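NADP-dependent glyceraldehyde-3-phosphate dehydrogenase (Bacillus halodurans, PDB 3PRL) probably oxidises glyceraldehyde 3-phosphate without phosphorylating it, passing the electrons to NADP+, as a member of the aldehyde dehydrogenase family. Local coordinates at residues 73-77 with 174-180; 147-153 with 473-479. All coordinates share one frame; numbering follows the deposited sequence.

In the fold
Contacts 1 and 2 lie on the same side of the chain's centre, their own centres about 16 Å apart. Their segments alternate along the sequence: 73-77, then 147-153, then 174-180, then 473-479. Strand 144-159 leads into helix 167-178, so one chain run feeds both contacts. Contact 1 packs that helix on helix 70-86, beside helices 48-65, 103-124 and 466-472. Contact 2 pairs strand 144-159 with the C-terminal strand 474-482, which continues the sheet into a second subunit. The two meet where Thr179 O lies 3.2 Å from Pro152 CD and Thr179 CB packs on Thr474 CG2. The helical body is thus joined directly to the strands that reach into the tetramer.

Contact 1: residues 73-77 with 174-180; sequences RVDLL and APALVTG
Arg73 reaches across to the C-terminal end of helix 167-178. Its NE donates a hydrogen bond of 3.1 Å to Val178 O, bent to 146° at the hydrogen. The donor stands above the carbonyl plane. The chain's bend at chi3 (-67°) turns the guanidinium so that Gly180 CA and Thr179 C lie over one face. NH1 is held by Lys66 O. Gly180, the first residue past the helix, has the positive phi of a Schellman motif; a CB there would press on Thr179 O and on Arg73 NH1. The buried Arg73 thus binds a carbonyl at the C-terminal end of helix 167-178. Val74 follows with a methyl contact, CG1 to Val178 CG2 at 3.7 Å. Leu77 crosses Val178 at about a right angle. Its CD2 lies 3.6 Å from Val178 CB and 3.9 Å from Ala174 CB, and this one methyl touches both residues. The short helix axes run at 149°, roughly antiparallel, and come within 9.6 Å. Every touching residue is buried. Helix 103-124 packs on it through Ile117 and Ala121 against Leu77, helix 48-65 brings Trp65 against Arg73, and helix 466-472 packs Leu470 on Val178.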
loop_
_atom_site.group_PDB
_atom_site.type_symbol
_atom_site.label_atom_id
_atom_site.label_comp_id
_atom_site.label_asym_id
_atom_site.label_seq_id
_atom_site.Cartn_x
_atom_site.Cartn_y
_atom_site.Cartn_z
ATOM N N ARG D 73 -3.322 -23.148 -2.906
ATOM C CA ARG D 73 -2.339 -22.893 -3.954
ATOM C C ARG D 73 -0.936 -22.691 -3.368
ATOM O O ARG D 73 0.043 -23.162 -3.955
ATOM C CB ARG D 73 -2.776 -21.745 -4.854
ATOM C CG ARG D 73 -4.049 -22.064 -5.650
ATOM C CD ARG D 73 -4.262 -21.109 -6.823
ATOM N NE ARG D 73 -4.544 -19.746 -6.377
ATOM C CZ ARG D 73 -5.703 -19.113 -6.522
ATOM N NH1 ARG D 73 -6.726 -19.694 -7.132
ATOM N NH2 ARG D 73 -5.830 -17.881 -6.058
ATOM N N VAL D 74 -0.834 -22.041 -2.200
ATOM C CA VAL D 74 0.486 -21.855 -1.558
ATOM C C VAL D 74 1.079 -23.127 -0.929
ATOM O O VAL D 74 2.303 -23.268 -0.871
ATOM C CB VAL D 74 0.523 -20.704 -0.498
ATOM C CG1 VAL D 74 -0.281 -19.511 -0.968
ATOM C CG2 VAL D 74 0.047 -21.192 0.854
ATOM N N ASP D 75 0.223 -24.028 -0.442
ATOM C CA ASP D 75 0.697 -25.253 0.197
ATOM C C ASP D 75 1.432 -26.117 -0.829
ATOM O O ASP D 75 2.408 -26.773 -0.493
ATOM C CB ASP D 75 -0.446 -26.050 0.831
ATOM C CG ASP D 75 -1.124 -25.311 1.993
ATOM O OD1 ASP D 75 -0.418 -24.754 2.875
ATOM O OD2 ASP D 75 -2.378 -25.309 2.024
ATOM N N LEU D 76 0.943 -26.110 -2.074
ATOM C CA LEU D 76 1.601 -26.819 -3.181
ATOM C C LEU D 76 2.993 -26.257 -3.446
ATOM O O LEU D 76 3.924 -27.003 -3.754
ATOM C CB LEU D 76 0.754 -26.790 -4.463
ATOM C CG LEU D 76 1.357 -27.458 -5.727
ATOM C CD1 LEU D 76 1.669 -28.955 -5.515
ATOM C CD2 LEU D 76 0.491 -27.252 -6.978
ATOM N N LEU D 77 3.131 -24.948 -3.322
ATOM C CA LEU D 77 4.417 -24.307 -3.539
ATOM C C LEU D 77 5.395 -24.711 -2.449
ATOM O O LEU D 77 6.480 -25.168 -2.766
ATOM C CB LEU D 77 4.282 -22.779 -3.661
ATOM C CG LEU D 77 4.121 -22.224 -5.081
ATOM C CD1 LEU D 77 2.878 -22.752 -5.799
ATOM C CD2 LEU D 77 4.128 -20.681 -5.076
ATOM N N ALA D 174 6.254 -20.463 -10.383
ATOM C CA ALA D 174 5.676 -20.245 -9.033
ATOM C C ALA D 174 4.685 -19.092 -8.957
ATOM O O ALA D 174 3.581 -19.302 -8.460
ATOM C CB ALA D 174 6.761 -20.084 -7.955
ATOM N N PRO D 175 5.078 -17.868 -9.413
ATOM C CA PRO D 175 4.094 -16.783 -9.269
ATOM C C PRO D 175 2.857 -17.032 -10.095
ATOM O O PRO D 175 1.761 -16.630 -9.699
ATOM C CB PRO D 175 4.822 -15.530 -9.790
ATOM C CG PRO D 175 6.173 -16.021 -10.387
ATOM C CD PRO D 175 6.434 -17.368 -9.762
ATOM N N ALA D 176 3.040 -17.678 -11.243
ATOM C CA ALA D 176 1.934 -18.015 -12.141
ATOM C C ALA D 176 0.887 -18.933 -11.512
ATOM O O ALA D 176 -0.316 -18.637 -11.556
ATOM C CB ALA D 176 2.471 -18.600 -13.466
ATOM N N LEU D 177 1.329 -20.031 -10.905
ATOM C CA LEU D 177 0.385 -21.013 -10.358
ATOM C C LEU D 177 -0.264 -20.518 -9.084
ATOM O O LEU D 177 -1.457 -20.756 -8.854
ATOM C CB LEU D 177 1.076 -22.336 -10.045
ATOM C CG LEU D 177 1.945 -23.043 -11.099
ATOM C CD1 LEU D 177 2.588 -24.250 -10.445
ATOM C CD2 LEU D 177 1.169 -23.446 -12.333
ATOM N N VAL D 178 0.519 -19.849 -8.242
ATOM C CA VAL D 178 -0.020 -19.418 -6.953
ATOM C C VAL D 178 -1.072 -18.320 -7.094
ATOM O O VAL D 178 -1.916 -18.146 -6.200
ATOM C CB VAL D 178 1.069 -19.016 -5.945
ATOM C CG1 VAL D 178 1.616 -17.631 -6.256
ATOM C CG2 VAL D 178 0.495 -19.074 -4.547
ATOM N N THR D 179 -1.045 -17.595 -8.212
ATOM C CA THR D 179 -2.061 -16.549 -8.441
ATOM C C THR D 179 -3.205 -17.101 -9.267
ATOM O O THR D 179 -4.133 -16.367 -9.632
ATOM C CB THR D 179 -1.503 -15.289 -9.128
ATOM O OG1 THR D 179 -1.069 -15.606 -10.453
ATOM C CG2 THR D 179 -0.351 -14.678 -8.323
ATOM N N GLY D 180 -3.133 -18.392 -9.575
ATOM C CA GLY D 180 -4.279 -19.086 -10.134
ATOM C C GLY D 180 -4.286 -19.254 -11.633
ATOM O O GLY D 180 -5.313 -19.608 -12.212
#

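Contact 2: residues 147-153 with 473-479; sequences LVEREPL and MTRERVT
An antiparallel strand pair joins residues 147-152 to 474-479 where the C-terminal strand returns to strand 144-159. Leu147 with Thr479, Glu149 with Arg477 and Glu151 with Arg475 are hydrogen-bonded pairs. The bond from Leu147 N to Thr479 O is 2.8 Å long and nearly straight. Val148, Arg150, Glu476 and Val478 share one face. There, Val148 CG1 packs on Glu476 CG at 3.8 Å. Arg150 crosses Thr474 at about a right angle, and its NH1 donates to Thr474 OG1 at 2.9 Å. That hydroxyl also bonds to Leu470 O. Arg150 NH2 makes a salt bridge of 3.2 Å to Glu476 OE2, with the guanidinium and carboxylate planes 52° apart. Bends at chi2 and chi3 carry the guanidinium across the paired strand, where one face lies over Arg475 C and Glu476 N and NH1 and NH2 meet the two partners. An alanine here would remove both grips, and the Glu476 carboxylate would probably lose its charge partner across the strand pair and turn more freely. On the other face, Glu151 CG lies over a face of the Arg475 guanidinium, 3.7 Å from its NE. Glu151 OE2 forms a longer salt bridge, 3.5 Å, with Arg477 NH1. Lys431 of the second subunit pairs with Glu151 OE1, while Val435 O and Leu433 O of that subunit accept bonds from Arg475 and Arg477. Val478 and Thr479 also pair in parallel with a strand of the second subunit. This intersubunit sheet is typical of the oligomerisation region of aldehyde dehydrogenases.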
loop_
_atom_site.group_PDB
_atom_site.type_symbol
_atom_site.label_atom_id
_atom_site.label_comp_id
_atom_site.label_asym_id
_atom_site.label_seq_id
_atom_site.Cartn_x
_atom_site.Cartn_y
_atom_site.Cartn_z
ATOM N N LEU D 147 -15.129 -2.842 -5.362
ATOM C CA LEU D 147 -14.242 -3.855 -4.773
ATOM C C LEU D 147 -13.270 -4.297 -5.850
ATOM O O LEU D 147 -13.679 -4.894 -6.863
ATOM C CB LEU D 147 -15.036 -5.077 -4.280
ATOM C CG LEU D 147 -15.668 -5.138 -2.881
ATOM C CD1 LEU D 147 -16.026 -3.772 -2.348
ATOM C CD2 LEU D 147 -16.904 -6.048 -2.880
ATOM N N VAL D 148 -11.994 -3.969 -5.655
ATOM C CA VAL D 148 -10.966 -4.265 -6.647
ATOM C C VAL D 148 -10.150 -5.447 -6.128
ATOM O O VAL D 148 -9.666 -5.439 -4.996
ATOM C CB VAL D 148 -10.085 -3.008 -7.001
ATOM C CG1 VAL D 148 -9.161 -3.269 -8.211
ATOM C CG2 VAL D 148 -10.970 -1.774 -7.308
ATOM N N GLU D 149 -10.043 -6.486 -6.941
ATOM C CA GLU D 149 -9.192 -7.614 -6.610
ATOM C C GLU D 149 -8.304 -7.940 -7.804
ATOM O O GLU D 149 -8.403 -7.260 -8.840
ATOM C CB GLU D 149 -10.040 -8.815 -6.184
ATOM C CG GLU D 149 -10.527 -8.731 -4.734
ATOM C CD GLU D 149 -11.596 -9.773 -4.385
ATOM O OE1 GLU D 149 -12.594 -9.904 -5.148
ATOM O OE2 GLU D 149 -11.439 -10.466 -3.339
ATOM N N ARG D 150 -7.432 -8.947 -7.650
ATOM C CA ARG D 150 -6.622 -9.485 -8.742
ATOM C C ARG D 150 -7.063 -10.874 -9.205
ATOM O O ARG D 150 -7.312 -11.765 -8.392
ATOM C CB ARG D 150 -5.143 -9.544 -8.352
ATOM C CG ARG D 150 -4.557 -8.183 -8.127
ATOM C CD ARG D 150 -3.232 -8.056 -8.791
ATOM N NE ARG D 150 -3.127 -6.718 -9.325
ATOM C CZ ARG D 150 -2.914 -6.409 -10.594
ATOM N NH1 ARG D 150 -2.704 -7.351 -11.511
ATOM N NH2 ARG D 150 -2.890 -5.129 -10.933
ATOM N N GLU D 151 -7.105 -11.054 -10.521
ATOM C CA GLU D 151 -7.586 -12.279 -11.158
ATOM C C GLU D 151 -6.471 -12.838 -12.043
ATOM O O GLU D 151 -5.824 -12.071 -12.750
ATOM C CB GLU D 151 -8.824 -11.934 -12.003
ATOM C CG GLU D 151 -9.326 -12.999 -13.003
ATOM C CD GLU D 151 -10.214 -14.079 -12.389
ATOM O OE1 GLU D 151 -9.995 -14.480 -11.232
ATOM O OE2 GLU D 151 -11.120 -14.566 -13.091
ATOM N N PRO D 152 -6.234 -14.167 -12.012
ATOM C CA PRO D 152 -5.280 -14.745 -12.979
ATOM C C PRO D 152 -5.628 -14.364 -14.421
ATOM O O PRO D 152 -6.787 -14.106 -14.731
ATOM C CB PRO D 152 -5.460 -16.259 -12.811
ATOM C CG PRO D 152 -6.618 -16.464 -11.829
ATOM C CD PRO D 152 -6.748 -15.174 -11.064
ATOM N N LEU D 153 -4.626 -14.319 -15.297
ATOM C CA LEU D 153 -4.885 -14.062 -16.710
ATOM C C LEU D 153 -5.366 -15.334 -17.447
ATOM O O LEU D 153 -6.174 -15.233 -18.374
ATOM C CB LEU D 153 -3.637 -13.465 -17.398
ATOM C CG LEU D 153 -2.971 -12.194 -16.851
ATOM C CD1 LEU D 153 -1.492 -12.165 -17.231
ATOM C CD2 LEU D 153 -3.667 -10.901 -17.338
ATOM N N MET D 473 1.222 -11.386 -13.498
ATOM C CA MET D 473 0.518 -12.655 -13.693
ATOM C C MET D 473 -0.998 -12.528 -13.548
ATOM O O MET D 473 -1.726 -13.513 -13.670
ATOM C CB MET D 473 1.008 -13.703 -12.689
ATOM C CG MET D 473 2.519 -13.930 -12.654
ATOM S SD MET D 473 3.171 -14.955 -13.989
ATOM C CE MET D 473 4.938 -14.759 -13.767
ATOM N N THR D 474 -1.453 -11.316 -13.250
ATOM C CA THR D 474 -2.834 -11.074 -12.882
ATOM C C THR D 474 -3.329 -9.820 -13.593
ATOM O O THR D 474 -2.606 -9.213 -14.367
ATOM C CB THR D 474 -2.970 -10.857 -11.349
ATOM O OG1 THR D 474 -1.858 -10.084 -10.882
ATOM C CG2 THR D 474 -3.012 -12.187 -10.591
ATOM N N ARG D 475 -4.568 -9.452 -13.284
ATOM C CA ARG D 475 -5.224 -8.236 -13.775
ATOM C C ARG D 475 -6.301 -7.857 -12.748
ATOM O O ARG D 475 -6.701 -8.691 -11.904
ATOM C CB ARG D 475 -5.809 -8.430 -15.208
ATOM C CG ARG D 475 -6.837 -9.627 -15.421
ATOM C CD ARG D 475 -8.289 -9.264 -15.025
ATOM N NE ARG D 475 -9.320 -10.208 -15.478
ATOM C CZ ARG D 475 -10.635 -9.971 -15.400
ATOM N NH1 ARG D 475 -11.087 -8.824 -14.875
ATOM N NH2 ARG D 475 -11.510 -10.868 -15.839
ATOM N N GLU D 476 -6.764 -6.606 -12.818
ATOM C CA GLU D 476 -7.772 -6.125 -11.911
ATOM C C GLU D 476 -9.130 -6.716 -12.259
ATOM O O GLU D 476 -9.488 -6.880 -13.435
ATOM C CB GLU D 476 -7.833 -4.594 -11.879
ATOM C CG GLU D 476 -6.695 -3.939 -11.085
ATOM C CD GLU D 476 -5.521 -3.525 -11.951
ATOM O OE1 GLU D 476 -5.349 -4.080 -13.057
ATOM O OE2 GLU D 476 -4.764 -2.629 -11.530
ATOM N N ARG D 477 -9.846 -7.048 -11.200
ATOM C CA ARG D 477 -11.190 -7.568 -11.248
ATOM C C ARG D 477 -12.043 -6.649 -10.386
ATOM O O ARG D 477 -11.870 -6.601 -9.166
ATOM C CB ARG D 477 -11.189 -9.001 -10.708
ATOM C CG ARG D 477 -12.586 -9.582 -10.534
ATOM C CD ARG D 477 -12.706 -11.085 -10.816
ATOM N NE ARG D 477 -14.053 -11.224 -11.331
ATOM C CZ ARG D 477 -14.389 -11.581 -12.565
ATOM N NH1 ARG D 477 -13.486 -11.977 -13.450
ATOM N NH2 ARG D 477 -15.670 -11.580 -12.890
ATOM N N VAL D 478 -12.940 -5.894 -11.010
ATOM C CA VAL D 478 -13.721 -4.879 -10.281
ATOM C C VAL D 478 -15.203 -5.289 -10.184
ATOM O O VAL D 478 -15.804 -5.668 -11.189
ATOM C CB VAL D 478 -13.609 -3.471 -10.961
ATOM C CG1 VAL D 478 -14.351 -2.389 -10.154
ATOM C CG2 VAL D 478 -12.144 -3.074 -11.188
ATOM N N THR D 479 -15.754 -5.227 -8.970
ATOM C CA THR D 479 -17.171 -5.417 -8.729
ATOM C C THR D 479 -17.676 -4.144 -8.080
ATOM O O THR D 479 -17.143 -3.703 -7.044
ATOM C CB THR D 479 -17.453 -6.587 -7.773
ATOM O OG1 THR D 479 -16.738 -7.741 -8.200
ATOM C CG2 THR D 479 -18.932 -6.909 -7.748
HETATM O O HOH W 1 -13.872 -7.538 -7.297
#